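PDB 3P6K: aminotransferase class I and II from Streptococcus suis 89/1591, which probably transfers amino groups between amino acids and 2-oxo acids, using pyridoxal 5'-phosphate bound covalently to a lysine. Local coordinates for residues 27-32 with 349-354; 194-199 with 306-311; 168-173 with 202-207; 310-315 with 343-348; 20-25 with 354-359. One frame throughout, in Å; residues are numbered along the deposited sequence.

Interaction 1 of 5, residues 27-32 with 349-354. With SO4 (sulfate ion), chain G.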
# COMPACT_ATOMS: atom_id res chain seq x y z
N VAL B 27 -12.05 -15.25 -3.03
CA VAL B 27 -12.16 -13.88 -2.50
C VAL B 27 -12.99 -13.85 -1.21
O VAL B 27 -12.66 -13.07 -0.31
CB VAL B 27 -12.75 -12.87 -3.56
CG1 VAL B 27 -13.05 -11.50 -2.92
CG2 VAL B 27 -11.79 -12.73 -4.72
N SER B 28 -14.03 -14.69 -1.14
CA SER B 28 -14.90 -14.79 0.02
C SER B 28 -14.23 -15.71 1.04
O SER B 28 -13.96 -16.87 0.73
CB SER B 28 -16.28 -15.35 -0.36
OG SER B 28 -17.06 -15.60 0.83
N ILE B 29 -13.95 -15.18 2.23
CA ILE B 29 -13.22 -15.94 3.29
C ILE B 29 -13.87 -15.87 4.70
O ILE B 29 -13.19 -16.05 5.71
CB ILE B 29 -11.69 -15.55 3.30
CG1 ILE B 29 -11.50 -14.03 3.53
CG2 ILE B 29 -10.98 -16.03 1.98
CD1 ILE B 29 -10.08 -13.57 3.12
N SER B 30 -15.19 -15.67 4.72
CA SER B 30 -15.99 -15.57 5.92
C SER B 30 -15.38 -14.50 6.83
O SER B 30 -15.02 -14.78 7.95
CB SER B 30 -16.13 -16.93 6.59
OG SER B 30 -16.78 -17.84 5.74
N SER B 31 -15.26 -13.29 6.28
CA SER B 31 -14.66 -12.16 6.99
C SER B 31 -15.45 -11.78 8.24
O SER B 31 -16.68 -11.85 8.27
CB SER B 31 -14.53 -10.97 6.07
OG SER B 31 -13.69 -11.26 4.92
N LEU B 32 -14.73 -11.43 9.29
CA LEU B 32 -15.34 -10.99 10.53
C LEU B 32 -15.91 -9.59 10.44
O LEU B 32 -15.39 -8.73 9.71
CB LEU B 32 -14.30 -10.99 11.64
CG LEU B 32 -13.88 -12.36 12.19
CD1 LEU B 32 -12.60 -12.26 12.96
CD2 LEU B 32 -14.99 -12.88 13.05
N GLY B 349 -11.96 -21.75 -3.99
CA GLY B 349 -11.75 -21.31 -2.61
C GLY B 349 -12.99 -21.71 -1.84
O GLY B 349 -14.11 -21.45 -2.29
N PHE B 350 -12.79 -22.32 -0.67
CA PHE B 350 -13.88 -22.86 0.12
C PHE B 350 -13.91 -22.38 1.57
O PHE B 350 -14.59 -22.97 2.40
CB PHE B 350 -13.88 -24.38 -0.00
CG PHE B 350 -12.61 -25.01 0.46
CD1 PHE B 350 -11.55 -25.18 -0.43
CD2 PHE B 350 -12.47 -25.40 1.77
CE1 PHE B 350 -10.36 -25.74 -0.02
CE2 PHE B 350 -11.29 -25.95 2.19
CZ PHE B 350 -10.23 -26.13 1.29
N ALA B 351 -13.24 -21.26 1.86
CA ALA B 351 -13.33 -20.58 3.19
C ALA B 351 -14.59 -19.68 3.28
O ALA B 351 -14.75 -18.97 4.27
CB ALA B 351 -12.07 -19.72 3.45
N CYS B 352 -15.46 -19.70 2.26
CA CYS B 352 -16.72 -18.94 2.23
C CYS B 352 -17.74 -19.58 3.16
O CYS B 352 -17.49 -20.63 3.73
CB CYS B 352 -17.27 -18.92 0.80
SG CYS B 352 -17.50 -20.61 0.14
N GLU B 353 -18.91 -18.94 3.31
CA GLU B 353 -19.97 -19.47 4.15
C GLU B 353 -20.38 -20.85 3.62
O GLU B 353 -20.36 -21.09 2.40
CB GLU B 353 -21.16 -18.52 4.23
CG GLU B 353 -20.83 -17.18 4.97
CD GLU B 353 -22.00 -16.21 5.00
OE1 GLU B 353 -23.15 -16.63 4.72
OE2 GLU B 353 -21.78 -15.01 5.33
N GLN B 354 -20.67 -21.78 4.54
CA GLN B 354 -20.98 -23.16 4.17
C GLN B 354 -22.10 -23.30 3.12
O GLN B 354 -21.95 -24.09 2.19
CB GLN B 354 -21.27 -24.01 5.41
CG GLN B 354 -21.44 -25.46 5.11
CD GLN B 354 -21.56 -26.30 6.34
OE1 GLN B 354 -20.57 -26.60 6.99
NE2 GLN B 354 -22.77 -26.72 6.64
S SO4 G . -16.59 -12.51 2.89
O1 SO4 G . -17.15 -11.96 4.11
O2 SO4 G . -17.00 -11.66 1.81
O3 SO4 G . -15.12 -12.57 3.02
O4 SO4 G . -17.15 -13.81 2.71
O HOH W 1 -12.37 -19.06 0.02
O HOH W 2 -19.80 -16.67 1.71
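A small anion site at the subunit interface frames this contact: residues 27-32 curl round a sulfate ion, probably from the crystallisation liquor, and rest at the same time on the loop 349-354 ahead of helix 354-368. S30 makes the direct link. Its OG, set anti to the carbonyl carbon (chi1 -61°), donates to A351 O at 2.7 Å, the donor lying 18° off the carbonyl plane. Beside this bond I29 CG2 meets A351 CB at 4.1 Å. S28 OG lies 3.3 Å from C352 CB and donates to sulfate O4 at 2.6 Å. Two waters stitch the seam, one between S28 O and A351 N, the other between S28 OG and the backbone N of E353, the N-cap residue of the helix. Sulfate O3 takes a nearly straight bond from I29 N (3.0 Å, 168°) and another from S31 OG at 2.7 Å. N58 of the second subunit also grips the sulfate, and K56 of that subunit forms a salt bridge with E353. Backbone N-H groups and serine hydroxyls converging on one tetrahedral oxyanion are typical of an anion-binding loop, here completed across a dimer interface.

Interaction 2 of 5, residues 194-199 with 306-311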
# COMPACT_ATOMS: atom_id res chain seq x y z
N GLU B 194 3.43 -16.37 3.55
CA GLU B 194 2.78 -17.36 4.40
C GLU B 194 1.35 -17.02 4.82
O GLU B 194 0.88 -17.52 5.83
CB GLU B 194 3.71 -17.67 5.59
CG GLU B 194 5.09 -18.25 5.13
CD GLU B 194 6.19 -18.29 6.18
OE1 GLU B 194 6.07 -17.73 7.30
OE2 GLU B 194 7.19 -18.95 5.87
N VAL B 195 0.62 -16.30 3.96
CA VAL B 195 -0.77 -15.91 4.24
C VAL B 195 -1.72 -17.10 4.44
O VAL B 195 -2.64 -17.01 5.24
CB VAL B 195 -1.36 -14.91 3.23
CG1 VAL B 195 -0.54 -13.62 3.24
CG2 VAL B 195 -1.49 -15.52 1.84
N TYR B 196 -1.46 -18.22 3.77
CA TYR B 196 -2.25 -19.44 3.97
C TYR B 196 -1.55 -20.39 4.94
O TYR B 196 -0.61 -21.13 4.56
CB TYR B 196 -2.50 -20.14 2.66
CG TYR B 196 -3.34 -19.35 1.72
CD1 TYR B 196 -4.73 -19.36 1.84
CD2 TYR B 196 -2.78 -18.66 0.67
CE1 TYR B 196 -5.52 -18.67 0.95
CE2 TYR B 196 -3.54 -17.97 -0.22
CZ TYR B 196 -4.92 -17.96 -0.08
OH TYR B 196 -5.70 -17.26 -0.95
N ARG B 197 -2.01 -20.34 6.20
CA ARG B 197 -1.57 -21.22 7.28
C ARG B 197 -2.24 -22.57 7.16
O ARG B 197 -3.48 -22.64 7.09
CB ARG B 197 -1.97 -20.63 8.64
CG ARG B 197 -1.48 -21.39 9.88
CD ARG B 197 -2.01 -20.75 11.12
NE ARG B 197 -1.54 -21.37 12.35
CZ ARG B 197 -2.06 -22.46 12.91
NH1 ARG B 197 -3.04 -23.18 12.34
NH2 ARG B 197 -1.55 -22.90 14.06
N SER B 198 -1.46 -23.65 7.15
CA SER B 198 -2.01 -25.00 7.15
C SER B 198 -2.58 -25.35 8.53
O SER B 198 -1.94 -25.08 9.56
CB SER B 198 -0.94 -26.04 6.80
OG SER B 198 -1.46 -27.36 6.83
N PHE B 199 -3.76 -25.95 8.54
CA PHE B 199 -4.38 -26.48 9.75
C PHE B 199 -4.19 -28.02 9.86
O PHE B 199 -4.82 -28.65 10.67
CB PHE B 199 -5.87 -26.11 9.78
CG PHE B 199 -6.13 -24.67 10.06
CD1 PHE B 199 -6.11 -23.74 9.05
CD2 PHE B 199 -6.47 -24.25 11.35
CE1 PHE B 199 -6.39 -22.40 9.32
CE2 PHE B 199 -6.75 -22.93 11.62
CZ PHE B 199 -6.70 -22.00 10.59
N VAL B 306 -5.89 -26.04 3.94
CA VAL B 306 -5.70 -24.66 3.55
C VAL B 306 -6.94 -24.32 2.72
O VAL B 306 -7.45 -25.18 2.01
CB VAL B 306 -4.34 -24.62 2.72
CG1 VAL B 306 -4.16 -23.43 1.92
CG2 VAL B 306 -3.15 -24.82 3.70
N SER B 307 -7.39 -23.08 2.76
CA SER B 307 -8.66 -22.70 2.13
C SER B 307 -8.64 -22.52 0.59
O SER B 307 -9.62 -22.06 0.06
CB SER B 307 -9.21 -21.44 2.79
OG SER B 307 -8.57 -20.27 2.31
N THR B 308 -7.54 -22.84 -0.10
CA THR B 308 -7.48 -22.74 -1.57
C THR B 308 -7.24 -24.15 -2.08
O THR B 308 -6.66 -24.99 -1.37
CB THR B 308 -6.45 -21.67 -2.10
OG1 THR B 308 -6.55 -21.55 -3.53
CG2 THR B 308 -5.03 -22.01 -1.70
N SER B 309 -7.83 -24.44 -3.24
CA SER B 309 -7.68 -25.74 -3.91
C SER B 309 -7.63 -25.48 -5.37
O SER B 309 -8.07 -24.40 -5.83
CB SER B 309 -8.81 -26.71 -3.60
OG SER B 309 -10.07 -26.31 -4.13
N PHE B 310 -7.06 -26.43 -6.08
CA PHE B 310 -6.90 -26.36 -7.51
C PHE B 310 -7.43 -27.71 -7.98
O PHE B 310 -6.76 -28.73 -7.77
CB PHE B 310 -5.43 -26.06 -7.83
CG PHE B 310 -5.17 -25.43 -9.18
CD1 PHE B 310 -5.90 -24.30 -9.63
CD2 PHE B 310 -4.11 -25.86 -9.95
CE1 PHE B 310 -5.60 -23.69 -10.83
CE2 PHE B 310 -3.80 -25.26 -11.18
CZ PHE B 310 -4.55 -24.17 -11.61
N VAL B 311 -8.64 -27.70 -8.55
CA VAL B 311 -9.42 -28.88 -8.89
C VAL B 311 -9.37 -29.18 -10.39
O VAL B 311 -9.64 -28.29 -11.18
CB VAL B 311 -10.90 -28.66 -8.45
CG1 VAL B 311 -11.78 -29.84 -8.82
CG2 VAL B 311 -10.98 -28.35 -6.90
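With CG anti to its carbonyl carbon (chi1 -65°), Y196 swings its ring toward the residues that lead into strand 308-313, and V306 answers with CG1 anti to the backbone N (chi1 163°), which puts that methyl 3.8 Å from Y196 CB. The two side chains cross at about a right angle. The other branch of V306 serves a different neighbour: CG2 packs 3.6 Å from S198 CA and also touches S198 CB, so a single valine spans two residues of the loop 194-199. Round the tyrosine ring the partners divide by direction. T308 CG2 stands over one face as a CH-pi contact, 4.3 Å from the ring centroid and 9° off the normal, while S307 OG sits at the edge, near the ring plane, 3.7 Å from Y196 CE1. These neighbours flank the ring on one face and one edge in an essentially apolar contact, the polar ends of Y196, T308 and S198 finding their partners elsewhere. Y196 OH bonds to O3 of the lysine-pyridoxal phosphate residue at position 222, as the corresponding tyrosine does in aspartate aminotransferase, and would be expected to influence the electronics of the cofactor. T308 OG1 is held by P166 O, and S198 OG by A304 O. The contact therefore reaches from the loop after strand 189-193 of the large mixed sheet to strand 308-313 of the small antiparallel sheet; helix 270-294 packs against R197 and F199, A163 touches V306, and strand 298-300 flanks the continuing strand at S309 and V311.

Interaction 3 of 5, residues 168-173 with 202-207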
# COMPACT_ATOMS: atom_id res chain seq x y z
N GLY B 168 -2.91 -24.89 -2.54
CA GLY B 168 -3.06 -25.23 -1.13
C GLY B 168 -2.05 -26.27 -0.64
O GLY B 168 -2.21 -26.80 0.47
N ALA B 169 -1.02 -26.58 -1.44
CA ALA B 169 0.03 -27.52 -1.06
C ALA B 169 1.05 -26.77 -0.20
O ALA B 169 1.31 -25.60 -0.46
CB ALA B 169 0.74 -28.08 -2.31
N VAL B 170 1.66 -27.48 0.75
CA VAL B 170 2.67 -26.93 1.65
C VAL B 170 3.98 -27.68 1.66
O VAL B 170 4.01 -28.90 1.51
CB VAL B 170 2.26 -26.91 3.18
CG1 VAL B 170 1.36 -25.81 3.48
CG2 VAL B 170 1.77 -28.28 3.69
N MSE B 171 5.04 -26.91 1.90
CA MSE B 171 6.36 -27.44 2.16
C MSE B 171 6.48 -27.53 3.68
O MSE B 171 6.43 -26.50 4.36
CB MSE B 171 7.42 -26.50 1.62
CG MSE B 171 7.39 -26.30 0.13
SE MSE B 171 8.53 -24.83 -0.36
CE MSE B 171 8.20 -24.87 -2.30
N ASP B 172 6.62 -28.74 4.20
CA ASP B 172 6.79 -28.99 5.65
C ASP B 172 8.24 -28.74 6.10
O ASP B 172 9.09 -28.35 5.29
CB ASP B 172 6.27 -30.38 6.01
CG ASP B 172 7.11 -31.52 5.45
OD1 ASP B 172 8.27 -31.33 5.03
OD2 ASP B 172 6.57 -32.65 5.51
N ARG B 173 8.52 -28.94 7.39
CA ARG B 173 9.86 -28.69 7.92
C ARG B 173 10.96 -29.42 7.14
O ARG B 173 11.95 -28.80 6.80
CB ARG B 173 9.95 -29.06 9.42
CG ARG B 173 11.35 -28.97 9.99
CD ARG B 173 11.41 -29.32 11.47
NE ARG B 173 10.78 -28.24 12.22
CZ ARG B 173 11.38 -27.13 12.64
NH1 ARG B 173 12.70 -26.90 12.48
NH2 ARG B 173 10.65 -26.24 13.31
N LEU B 202 0.86 -31.59 9.74
CA LEU B 202 2.24 -31.43 9.27
C LEU B 202 2.91 -30.32 10.08
O LEU B 202 2.23 -29.37 10.50
CB LEU B 202 2.29 -31.06 7.78
CG LEU B 202 1.77 -32.09 6.76
CD1 LEU B 202 1.67 -31.47 5.39
CD2 LEU B 202 2.66 -33.30 6.76
N ASP B 203 4.22 -30.47 10.34
CA ASP B 203 5.03 -29.46 10.98
C ASP B 203 5.39 -28.49 9.86
O ASP B 203 6.20 -28.82 8.98
CB ASP B 203 6.28 -30.07 11.62
CG ASP B 203 7.20 -29.02 12.28
OD1 ASP B 203 6.82 -27.86 12.44
OD2 ASP B 203 8.31 -29.38 12.67
N VAL B 204 4.76 -27.30 9.89
CA VAL B 204 5.02 -26.25 8.88
C VAL B 204 5.59 -24.98 9.57
O VAL B 204 4.85 -24.05 9.91
CB VAL B 204 3.78 -25.96 8.02
CG1 VAL B 204 4.14 -24.97 6.90
CG2 VAL B 204 3.19 -27.31 7.40
N PRO B 205 6.92 -24.94 9.79
CA PRO B 205 7.45 -23.75 10.38
C PRO B 205 7.46 -22.61 9.38
O PRO B 205 7.33 -22.85 8.18
CB PRO B 205 8.88 -24.14 10.72
CG PRO B 205 9.21 -25.25 9.81
CD PRO B 205 7.95 -25.96 9.56
N SER B 206 7.57 -21.37 9.88
CA SER B 206 7.81 -20.22 9.02
C SER B 206 9.26 -20.31 8.53
O SER B 206 10.14 -20.85 9.23
CB SER B 206 7.65 -18.90 9.79
OG SER B 206 8.08 -17.81 9.00
N ILE B 207 9.52 -19.75 7.36
CA ILE B 207 10.90 -19.75 6.83
C ILE B 207 11.92 -19.09 7.81
O ILE B 207 13.09 -19.50 7.89
CB ILE B 207 10.96 -19.06 5.44
CG1 ILE B 207 12.24 -19.44 4.67
CG2 ILE B 207 10.77 -17.55 5.57
CD1 ILE B 207 12.37 -20.92 4.30
O HOH W 3 8.10 -26.11 13.99
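R173 and D203 cross at a slant, their guanidinium and carboxylate planes 36° apart, where two loops meet beside the seven-stranded sheet of the fold type I cofactor domain. One loop leads from strand 155-161 into helix 173-185, the other from strand 189-193 into helix 207-210. R173 NE donates to D203 OD2 at 2.8 Å as a salt bridge; the oxygen lies practically in the guanidinium plane, yet the nitrogen approaches from above the carboxylate. A bend in the arginine chain (chi3 -70°) brings NE round to this acid. P205 lies crosswise to the arginine, with CG over one guanidinium face, 4.0 Å from R173 CZ, and CD 3.7 Å from R173 CB. The backbone reinforces the pair, for R173 N donates to D203 O at 2.8 Å, close to the direction of the carbonyl bond. Earlier in the same loop, V170 CG2 meets L202 CD1 at 3.6 Å and V204 CG2 at 4.1 Å, forming an apolar flank. D172 is the N-cap of helix 173-185, its OD1 accepting from Y175 N, while its CB packs on D203 O. E177 takes R173 NH1 in a second salt bridge. The remaining nitrogen reaches the same aspartate through water: R173 NH2 donates at 2.6 Å to a molecule that in turn donates to D203 OD1.

Interaction 4 of 5, residues 310-315 with 343-348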
# COMPACT_ATOMS: atom_id res chain seq x y z
N PHE B 310 -7.06 -26.43 -6.08
CA PHE B 310 -6.90 -26.36 -7.51
C PHE B 310 -7.43 -27.71 -7.98
O PHE B 310 -6.76 -28.73 -7.77
CB PHE B 310 -5.43 -26.06 -7.83
CG PHE B 310 -5.17 -25.43 -9.18
CD1 PHE B 310 -5.90 -24.30 -9.63
CD2 PHE B 310 -4.11 -25.86 -9.95
CE1 PHE B 310 -5.60 -23.69 -10.83
CE2 PHE B 310 -3.80 -25.26 -11.18
CZ PHE B 310 -4.55 -24.17 -11.61
N VAL B 311 -8.64 -27.70 -8.55
CA VAL B 311 -9.42 -28.88 -8.89
C VAL B 311 -9.37 -29.18 -10.39
O VAL B 311 -9.64 -28.29 -11.18
CB VAL B 311 -10.90 -28.66 -8.45
CG1 VAL B 311 -11.78 -29.84 -8.82
CG2 VAL B 311 -10.98 -28.35 -6.90
N LYS B 312 -9.05 -30.42 -10.76
CA LYS B 312 -8.95 -30.85 -12.17
C LYS B 312 -10.34 -31.21 -12.67
O LYS B 312 -11.05 -31.99 -12.03
CB LYS B 312 -8.03 -32.07 -12.30
CG LYS B 312 -7.75 -32.51 -13.76
CD LYS B 312 -6.61 -33.58 -13.93
CE LYS B 312 -6.71 -34.77 -12.92
NZ LYS B 312 -5.65 -35.87 -13.12
N ILE B 313 -10.73 -30.65 -13.81
CA ILE B 313 -12.05 -30.90 -14.41
C ILE B 313 -11.81 -31.66 -15.72
O ILE B 313 -11.24 -31.10 -16.66
CB ILE B 313 -12.85 -29.59 -14.60
CG1 ILE B 313 -12.95 -28.83 -13.26
CG2 ILE B 313 -14.27 -29.89 -15.21
CD1 ILE B 313 -13.98 -27.70 -13.23
N ALA B 314 -12.25 -32.93 -15.75
CA ALA B 314 -12.04 -33.85 -16.89
C ALA B 314 -13.09 -33.66 -17.98
O ALA B 314 -13.95 -34.54 -18.24
CB ALA B 314 -12.01 -35.30 -16.39
N VAL B 315 -13.00 -32.47 -18.59
CA VAL B 315 -13.86 -32.00 -19.64
C VAL B 315 -12.98 -31.39 -20.73
O VAL B 315 -12.10 -30.57 -20.45
CB VAL B 315 -14.85 -30.88 -19.13
CG1 VAL B 315 -15.35 -30.00 -20.27
CG2 VAL B 315 -16.01 -31.51 -18.36
N ASP B 343 -4.13 -24.86 -17.58
CA ASP B 343 -5.50 -25.07 -18.08
C ASP B 343 -5.93 -26.50 -17.73
O ASP B 343 -5.10 -27.35 -17.47
CB ASP B 343 -5.62 -24.74 -19.56
CG ASP B 343 -7.04 -24.32 -19.97
OD1 ASP B 343 -8.03 -24.71 -19.29
OD2 ASP B 343 -7.16 -23.59 -20.97
N GLY B 344 -7.22 -26.75 -17.67
CA GLY B 344 -7.74 -28.03 -17.19
C GLY B 344 -8.03 -28.08 -15.71
O GLY B 344 -8.61 -29.08 -15.24
N TYR B 345 -7.67 -27.00 -14.98
CA TYR B 345 -7.92 -26.87 -13.55
C TYR B 345 -8.66 -25.56 -13.29
O TYR B 345 -8.76 -24.67 -14.15
CB TYR B 345 -6.59 -26.83 -12.76
CG TYR B 345 -5.67 -28.02 -12.97
CD1 TYR B 345 -4.78 -28.07 -14.04
CD2 TYR B 345 -5.70 -29.10 -12.08
CE1 TYR B 345 -3.92 -29.19 -14.22
CE2 TYR B 345 -4.88 -30.21 -12.25
CZ TYR B 345 -3.99 -30.26 -13.32
OH TYR B 345 -3.18 -31.38 -13.47
N VAL B 346 -9.23 -25.45 -12.10
CA VAL B 346 -9.86 -24.23 -11.64
C VAL B 346 -9.49 -24.03 -10.17
O VAL B 346 -9.35 -25.03 -9.45
CB VAL B 346 -11.40 -24.28 -11.75
CG1 VAL B 346 -11.81 -24.39 -13.19
CG2 VAL B 346 -12.00 -25.40 -10.93
N ARG B 347 -9.30 -22.78 -9.76
CA ARG B 347 -9.04 -22.46 -8.35
C ARG B 347 -10.41 -22.37 -7.72
O ARG B 347 -11.26 -21.59 -8.20
CB ARG B 347 -8.30 -21.14 -8.14
CG ARG B 347 -7.90 -20.95 -6.66
CD ARG B 347 -7.11 -19.69 -6.42
NE ARG B 347 -7.92 -18.49 -6.36
CZ ARG B 347 -7.44 -17.25 -6.34
NH1 ARG B 347 -6.13 -17.00 -6.40
NH2 ARG B 347 -8.29 -16.22 -6.27
N LEU B 348 -10.62 -23.16 -6.67
CA LEU B 348 -11.86 -23.20 -5.94
C LEU B 348 -11.49 -22.89 -4.49
O LEU B 348 -10.75 -23.67 -3.88
CB LEU B 348 -12.51 -24.57 -6.10
CG LEU B 348 -13.96 -24.82 -5.66
CD1 LEU B 348 -14.49 -26.08 -6.34
CD2 LEU B 348 -14.10 -24.89 -4.12
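V311 and V346 form the antiparallel hydrogen-bonded pair at the heart of this contact. V311 N gives to V346 O at 2.9 Å, and V346 N returns a bond to V311 O at 3.0 Å. Beyond the non-hydrogen-bonded pair K312-Y345, I313 N donates almost straight (170°) to G344 O, again at 3.0 Å. Several acceptors also receive CA-H contacts: F310 CA points at V346 O, and Y345 CA at V311 O. G344 N is itself occupied, bonding to D343 OD1, which M319 N shares. On one face of the sheet Y345 CB sits over the centre of the F310 ring, 3.6 Å from its centroid; the two rings are nearly parallel (12°) but slid apart. K312 runs alongside Y345, its CB 3.7 Å from Y345 CE2, and its NZ reaches E136 in a weak, long ion pair. At the V311 and V346 face the end of I313 comes in, CD1 packing 3.8 Å from V346 CG2. R347 leads away from its partner strand, its NE held by A25 O and its NH1 by N165 OD1. Strands 308-313 and 345-349 are the inner pair of a four-stranded sheet, flanked by 298-300 and 335-336; helix 319-330 packs on V346 and I313, helix 354-368 on I313 and L348, while W140 meets F310 and Y345 edge-to-face.

Interaction 5 of 5, residues 20-25 with 354-359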
# COMPACT_ATOMS: atom_id res chain seq x y z
N ALA B 20 -21.30 -12.84 -9.82
CA ALA B 20 -21.38 -14.05 -9.00
C ALA B 20 -22.48 -13.93 -7.94
O ALA B 20 -22.66 -12.86 -7.38
CB ALA B 20 -20.03 -14.28 -8.29
N ILE B 21 -23.22 -15.02 -7.72
CA ILE B 21 -24.10 -15.18 -6.55
C ILE B 21 -23.38 -16.15 -5.57
O ILE B 21 -23.42 -15.93 -4.35
CB ILE B 21 -25.57 -15.60 -6.92
CG1 ILE B 21 -26.45 -15.68 -5.67
CG2 ILE B 21 -25.63 -16.88 -7.68
CD1 ILE B 21 -27.94 -15.92 -5.95
N TYR B 22 -22.69 -17.19 -6.07
CA TYR B 22 -21.93 -18.13 -5.21
C TYR B 22 -20.44 -18.04 -5.55
O TYR B 22 -19.97 -18.68 -6.47
CB TYR B 22 -22.49 -19.56 -5.36
CG TYR B 22 -24.01 -19.66 -5.27
CD1 TYR B 22 -24.70 -19.28 -4.11
CD2 TYR B 22 -24.76 -20.13 -6.35
CE1 TYR B 22 -26.14 -19.35 -4.04
CE2 TYR B 22 -26.17 -20.22 -6.28
CZ TYR B 22 -26.85 -19.83 -5.12
OH TYR B 22 -28.23 -19.93 -5.07
N ASP B 23 -19.70 -17.24 -4.79
CA ASP B 23 -18.28 -16.96 -5.03
C ASP B 23 -17.41 -17.97 -4.33
O ASP B 23 -17.15 -17.87 -3.14
CB ASP B 23 -17.91 -15.54 -4.58
CG ASP B 23 -16.43 -15.18 -4.83
OD1 ASP B 23 -15.63 -15.96 -5.38
OD2 ASP B 23 -16.06 -14.04 -4.44
N ILE B 24 -16.97 -18.96 -5.10
CA ILE B 24 -16.07 -19.99 -4.60
C ILE B 24 -14.74 -19.83 -5.29
O ILE B 24 -14.07 -20.83 -5.50
CB ILE B 24 -16.67 -21.43 -4.70
CG1 ILE B 24 -17.08 -21.80 -6.14
CG2 ILE B 24 -17.87 -21.53 -3.77
CD1 ILE B 24 -17.66 -23.15 -6.27
N ALA B 25 -14.36 -18.60 -5.64
CA ALA B 25 -13.09 -18.30 -6.36
C ALA B 25 -11.92 -17.96 -5.46
O ALA B 25 -10.79 -17.83 -5.95
CB ALA B 25 -13.31 -17.16 -7.40
N GLN B 354 -20.67 -21.78 4.54
CA GLN B 354 -20.98 -23.16 4.17
C GLN B 354 -22.10 -23.30 3.12
O GLN B 354 -21.95 -24.09 2.19
CB GLN B 354 -21.27 -24.01 5.41
CG GLN B 354 -21.44 -25.46 5.11
CD GLN B 354 -21.56 -26.30 6.34
OE1 GLN B 354 -20.57 -26.60 6.99
NE2 GLN B 354 -22.77 -26.72 6.64
N GLU B 355 -23.19 -22.55 3.29
CA GLU B 355 -24.34 -22.59 2.36
C GLU B 355 -23.94 -22.17 0.93
O GLU B 355 -24.42 -22.74 -0.04
CB GLU B 355 -25.49 -21.71 2.90
CG GLU B 355 -26.82 -21.73 2.10
CD GLU B 355 -27.87 -20.71 2.63
OE1 GLU B 355 -27.49 -19.63 3.17
OE2 GLU B 355 -29.09 -20.98 2.47
N THR B 356 -23.05 -21.18 0.82
CA THR B 356 -22.54 -20.71 -0.48
C THR B 356 -21.76 -21.81 -1.18
O THR B 356 -21.98 -22.04 -2.38
CB THR B 356 -21.66 -19.48 -0.35
OG1 THR B 356 -22.43 -18.46 0.27
CG2 THR B 356 -21.17 -18.98 -1.71
N LEU B 357 -20.85 -22.46 -0.45
CA LEU B 357 -20.11 -23.59 -0.98
C LEU B 357 -21.04 -24.71 -1.47
O LEU B 357 -20.85 -25.22 -2.58
CB LEU B 357 -19.14 -24.17 0.05
CG LEU B 357 -18.28 -25.36 -0.40
CD1 LEU B 357 -17.39 -24.96 -1.54
CD2 LEU B 357 -17.46 -25.90 0.75
N ILE B 358 -21.98 -25.11 -0.62
CA ILE B 358 -22.94 -26.18 -0.94
C ILE B 358 -23.74 -25.85 -2.23
O ILE B 358 -23.83 -26.68 -3.10
CB ILE B 358 -23.92 -26.51 0.23
CG1 ILE B 358 -23.16 -27.17 1.40
CG2 ILE B 358 -25.08 -27.48 -0.22
CD1 ILE B 358 -24.04 -27.38 2.66
N LYS B 359 -24.26 -24.63 -2.32
CA LYS B 359 -25.01 -24.19 -3.51
C LYS B 359 -24.13 -24.05 -4.76
O LYS B 359 -24.56 -24.43 -5.85
CB LYS B 359 -25.85 -22.96 -3.21
CG LYS B 359 -27.02 -23.26 -2.29
CD LYS B 359 -27.85 -22.00 -2.02
CE LYS B 359 -29.01 -22.24 -1.05
NZ LYS B 359 -29.60 -20.90 -0.64
O HOH W 4 -29.42 -18.72 -2.97
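Y22 carries most of the contact with helix 354-368. K359 CB stands over one face of its ring, 3.8 Å from the centroid and 15° off the normal, offset toward the rim as a CH-pi contact; the opposite face is backed from within the same segment by I21 CG2. Farther out, K359 CD packs 3.7 Å from Y22 OH. The extended lysine chain carries NZ on to E355 OE2, a salt bridge of 3.2 Å that approaches from above the carboxylate, and to a water that also bonds Y22 OH. At the base of the tyrosine, T356 CG2 nestles 3.7 Å from Y22 CA, that methyl being anti to the threonine N, and lies 3.8 Å from D23 N. D23 CB points away from the helix, and D23 OD1 accepts from A25 N at 2.9 Å, closing an Asx turn. I24 then points back in, its CG2 meeting L357 CD1 at 4.1 Å with the two side chains about perpendicular. Strand 22-23 pairs in parallel with strand 332-333 while Y22 and I24 rest on the C-terminal helix 354-368, an N-terminal segment joining the C-terminal part of the chain, as in the small domain of fold type I aminotransferases.

Interaction 4 is the buried one of the set and the most regular, built on strand-to-strand backbone bonds; interaction 2 shares F310 and V311 with it and carries strand 308-313 back toward the cofactor with apolar and CH-pi contacts. Interactions 1 and 5 meet at Q354 and are joined by the G349 N to I24 O bond, yet they differ: serines, waters and an anion at the subunit interface in the first, side chains on a helix in the second. Interaction 3, about 28 Å from interaction 5 between centres, belongs to the large domain and adds a partly exposed salt bridge. It touches interaction 2 where E194 bonds S206 and I207 N.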